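Side-chain contacts in VP5 (Halorubrum pleomorphic virus 2, PDB 6QGI), which is a viral envelope protein that probably drives fusion of the viral membrane with that of its haloarchaeal host: residues A73-D76 with A77-A81; M235-V238 with L239-R243. One frame throughout, in Å; residues are numbered along the deposited sequence.

Contact 1: residues A73-D76 with A77-A81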
loop_
_atom_site.group_PDB
_atom_site.type_symbol
_atom_site.label_atom_id
_atom_site.label_comp_id
_atom_site.label_asym_id
_atom_site.label_seq_id
_atom_site.Cartn_x
_atom_site.Cartn_y
_atom_site.Cartn_z
ATOM N N ALA A 73 2.588 14.673 13.033
ATOM C CA ALA A 73 3.247 15.981 12.963
ATOM C C ALA A 73 2.984 16.777 14.230
ATOM O O ALA A 73 3.935 17.260 14.845
ATOM C CB ALA A 73 2.767 16.754 11.742
ATOM N N TYR A 74 1.708 16.832 14.665
ATOM C CA TYR A 74 1.280 17.530 15.873
ATOM C C TYR A 74 1.915 16.955 17.149
ATOM O O TYR A 74 2.339 17.735 17.989
ATOM C CB TYR A 74 -0.241 17.498 16.001
ATOM C CG TYR A 74 -0.957 18.714 15.458
ATOM C CD1 TYR A 74 -0.719 19.981 15.988
ATOM C CD2 TYR A 74 -1.944 18.590 14.485
ATOM C CE1 TYR A 74 -1.402 21.102 15.516
ATOM C CE2 TYR A 74 -2.638 19.701 14.012
ATOM C CZ TYR A 74 -2.361 20.955 14.528
ATOM O OH TYR A 74 -3.036 22.055 14.065
ATOM N N THR A 75 2.001 15.611 17.284
ATOM C CA THR A 75 2.607 14.946 18.446
ATOM C C THR A 75 4.058 15.441 18.645
ATOM O O THR A 75 4.385 15.890 19.740
ATOM C CB THR A 75 2.519 13.409 18.305
ATOM O OG1 THR A 75 1.146 13.017 18.243
ATOM C CG2 THR A 75 3.188 12.670 19.454
ATOM N N ASP A 76 4.889 15.417 17.580
ATOM C CA ASP A 76 6.295 15.845 17.603
ATOM C C ASP A 76 6.444 17.345 17.814
ATOM O O ASP A 76 7.373 17.773 18.497
ATOM C CB ASP A 76 7.004 15.453 16.296
ATOM C CG ASP A 76 7.275 13.971 16.105
ATOM O OD1 ASP A 76 7.130 13.204 17.087
ATOM O OD2 ASP A 76 7.645 13.579 14.979
ATOM N N ALA A 77 5.554 18.138 17.197
ATOM C CA ALA A 77 5.539 19.596 17.285
ATOM C C ALA A 77 5.172 20.053 18.692
ATOM O O ALA A 77 5.860 20.917 19.239
ATOM C CB ALA A 77 4.560 20.168 16.277
ATOM N N LYS A 78 4.109 19.458 19.285
ATOM C CA LYS A 78 3.647 19.783 20.636
ATOM C C LYS A 78 4.686 19.386 21.686
ATOM O O LYS A 78 4.951 20.196 22.572
ATOM C CB LYS A 78 2.287 19.147 20.945
ATOM C CG LYS A 78 1.132 19.861 20.251
ATOM C CD LYS A 78 -0.220 19.235 20.531
ATOM C CE LYS A 78 -1.263 19.847 19.636
ATOM N NZ LYS A 78 -2.591 19.259 19.892
ATOM N N ILE A 79 5.313 18.181 21.559
ATOM C CA ILE A 79 6.341 17.694 22.496
ATOM C C ILE A 79 7.517 18.688 22.536
ATOM O O ILE A 79 7.882 19.137 23.625
ATOM C CB ILE A 79 6.794 16.236 22.190
ATOM C CG1 ILE A 79 5.695 15.246 22.621
ATOM C CG2 ILE A 79 8.128 15.885 22.887
ATOM C CD1 ILE A 79 5.763 13.914 21.987
ATOM N N ALA A 80 8.051 19.073 21.354
ATOM C CA ALA A 80 9.154 20.032 21.222
ATOM C C ALA A 80 8.772 21.409 21.773
ATOM O O ALA A 80 9.614 22.072 22.380
ATOM C CB ALA A 80 9.568 20.155 19.771
ATOM N N ALA A 81 7.504 21.823 21.582
ATOM C CA ALA A 81 6.982 23.087 22.096
ATOM C C ALA A 81 6.888 23.038 23.623
ATOM O O ALA A 81 7.171 24.045 24.268
ATOM C CB ALA A 81 5.615 23.384 21.488
#
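Four successive i to i+4 backbone hydrogen bonds, from Ala77 N to Ala73 O through Ala80 N to Asp76 O, carry 73-81 through more than two turns of the helix 66-86. On this frame Lys78 leans back over the preceding turn, its CG 3.3 Å from Tyr74 O. CG is anti to the carbonyl carbon (chi1 -75°) and the chain is fully extended beyond it, which takes CE past the Tyr74 ring, 3.7 Å from CD1, in an oblique approach. The ammonium beyond is gripped by three acceptors: the backbone O atoms of Thr469 and Asn472, and His468 ND1. One residue further on, Thr75 and Ile79 run alongside each other off the same face of the helix. The Thr75 methyl CG2 meets Ile79 CD1 at 3.8 Å, while Thr75 OG1 turns back to hydrogen-bond His71 O. Asp76 OD2 makes a salt bridge with Arg271 NH1. Where side chain meets side chain within this buried stretch, then, carbon meets carbon; the two charged groups find partners in other parts of the chain, so Lys78 and Asp76 tie the helix to the 468-472 region and to helix 270-279.

Contact 2: residues M235-V238 with L239-R243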
loop_
_atom_site.group_PDB
_atom_site.type_symbol
_atom_site.label_atom_id
_atom_site.label_comp_id
_atom_site.label_asym_id
_atom_site.label_seq_id
_atom_site.Cartn_x
_atom_site.Cartn_y
_atom_site.Cartn_z
ATOM N N MET A 235 -1.244 16.374 1.250
ATOM C CA MET A 235 -0.002 16.414 2.024
ATOM C C MET A 235 0.430 17.870 2.245
ATOM O O MET A 235 0.894 18.218 3.333
ATOM C CB MET A 235 1.100 15.628 1.304
ATOM C CG MET A 235 2.238 15.191 2.205
ATOM S SD MET A 235 3.587 14.403 1.280
ATOM C CE MET A 235 2.816 12.836 0.840
ATOM N N ASP A 236 0.249 18.716 1.212
ATOM C CA ASP A 236 0.568 20.141 1.232
ATOM C C ASP A 236 -0.422 20.886 2.127
ATOM O O ASP A 236 -0.028 21.831 2.810
ATOM C CB ASP A 236 0.566 20.718 -0.193
ATOM C CG ASP A 236 1.204 22.087 -0.288
ATOM O OD1 ASP A 236 2.442 22.181 -0.114
ATOM O OD2 ASP A 236 0.467 23.065 -0.535
ATOM N N THR A 237 -1.698 20.440 2.140
ATOM C CA THR A 237 -2.761 21.000 2.982
ATOM C C THR A 237 -2.409 20.714 4.451
ATOM O O THR A 237 -2.499 21.619 5.284
ATOM C CB THR A 237 -4.138 20.439 2.562
ATOM O OG1 THR A 237 -4.402 20.809 1.206
ATOM C CG2 THR A 237 -5.278 20.925 3.449
ATOM N N VAL A 238 -1.954 19.474 4.746
ATOM C CA VAL A 238 -1.551 19.012 6.079
ATOM C C VAL A 238 -0.394 19.887 6.600
ATOM O O VAL A 238 -0.480 20.380 7.720
ATOM C CB VAL A 238 -1.207 17.491 6.078
ATOM C CG1 VAL A 238 -0.347 17.092 7.274
ATOM C CG2 VAL A 238 -2.477 16.648 6.038
ATOM N N LEU A 239 0.644 20.120 5.769
ATOM C CA LEU A 239 1.813 20.926 6.125
ATOM C C LEU A 239 1.422 22.359 6.478
ATOM O O LEU A 239 1.924 22.889 7.466
ATOM C CB LEU A 239 2.852 20.905 4.985
ATOM C CG LEU A 239 4.103 21.791 5.119
ATOM C CD1 LEU A 239 4.970 21.376 6.286
ATOM C CD2 LEU A 239 4.911 21.774 3.855
ATOM N N GLN A 240 0.506 22.962 5.704
ATOM C CA GLN A 240 0.031 24.327 5.919
ATOM C C GLN A 240 -0.871 24.418 7.155
ATOM O O GLN A 240 -0.748 25.376 7.919
ATOM C CB GLN A 240 -0.708 24.854 4.676
ATOM C CG GLN A 240 0.172 25.022 3.425
ATOM C CD GLN A 240 1.353 25.958 3.596
ATOM O OE1 GLN A 240 1.252 27.047 4.177
ATOM N NE2 GLN A 240 2.502 25.549 3.083
ATOM N N ASN A 241 -1.757 23.422 7.357
ATOM C CA ASN A 241 -2.693 23.367 8.483
ATOM C C ASN A 241 -1.987 23.108 9.812
ATOM O O ASN A 241 -2.401 23.684 10.817
ATOM C CB ASN A 241 -3.784 22.304 8.257
ATOM C CG ASN A 241 -4.810 22.635 7.190
ATOM O OD1 ASN A 241 -4.838 23.728 6.607
ATOM N ND2 ASN A 241 -5.682 21.677 6.903
ATOM N N VAL A 242 -0.949 22.244 9.837
ATOM C CA VAL A 242 -0.212 21.949 11.074
ATOM C C VAL A 242 0.642 23.177 11.453
ATOM O O VAL A 242 0.700 23.502 12.634
ATOM C CB VAL A 242 0.613 20.632 11.034
ATOM C CG1 VAL A 242 1.341 20.388 12.354
ATOM C CG2 VAL A 242 -0.284 19.443 10.725
ATOM N N ARG A 243 1.250 23.880 10.466
ATOM C CA ARG A 243 2.044 25.104 10.700
ATOM C C ARG A 243 1.185 26.211 11.324
ATOM O O ARG A 243 1.574 26.783 12.342
ATOM C CB ARG A 243 2.673 25.622 9.392
ATOM C CG ARG A 243 3.974 24.950 8.991
ATOM C CD ARG A 243 4.271 25.242 7.535
ATOM N NE ARG A 243 5.573 24.731 7.115
ATOM C CZ ARG A 243 6.048 24.802 5.876
ATOM N NH1 ARG A 243 5.309 25.341 4.909
ATOM N NH2 ARG A 243 7.246 24.326 5.585
#
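Val238 and Val242 lie on the buried side of this two-turn piece of helix, one a turn beyond the other. Their mutual contact is modest, Val238 CG1 being 4.2 Å from Val242 CG2; the tightness comes from the helices packed against them, with Lys70 touching both valines and Ala73 and Val102 touching Val242. Val242 CG2 also sits 3.2 Å from Val238 O, the carbonyl that accepts the Val242 N-H at 2.9 Å. Within 239-243, Leu239 CD1 covers one side of the flat Arg243 end group, nearer its margin than its middle. The solvent side is looser. Thr237 CG2 is 3.6 Å from Asn241 ND2; with chi1 -61° the threonine OG1 lies beside its own backbone N and hydrogen-bonds Asp233 O, leaving the methyl to face the amide. Asp236 and Gln240 barely meet, Asp236 OD2 standing 4.4 Å from Gln240 CG. Asp236 OD1 and Arg243 NH1, though oppositely charged, are 6.6 Å apart, and Arg243 NH2 donates a hydrogen bond to Asn103 OD1. Met235, Leu239 and Val242 pack on helix 91-133, and Met235, Val238 and Val242 on helix 66-86, so this part of helix 225-253 lies against both while Thr237, Gln240 and Asn241 are exposed.

In the fold
Contact 1, on helix 66-86, comes first along the chain, and contact 2 follows on helix 225-253, with helix 91-133 and the four-stranded antiparallel sheet of 155-193 in between. Their centres are about 14 Å apart, and the helices meet directly: Ala73 CB packs on Val242 CG1 at 4.0 Å, and Tyr74 CE2 on Val242 CG2 at 4.1 Å. Both contacts also rest on helix 91-133, where Val102 touches Ala77 from one and Val242 from the other. The three helices thus form a packed bundle in the N-terminal region of the envelope protein. Contact 1 additionally reaches helix 476-496 through Trp479, linking that bundle to the C-terminal part of this presumed fusion protein.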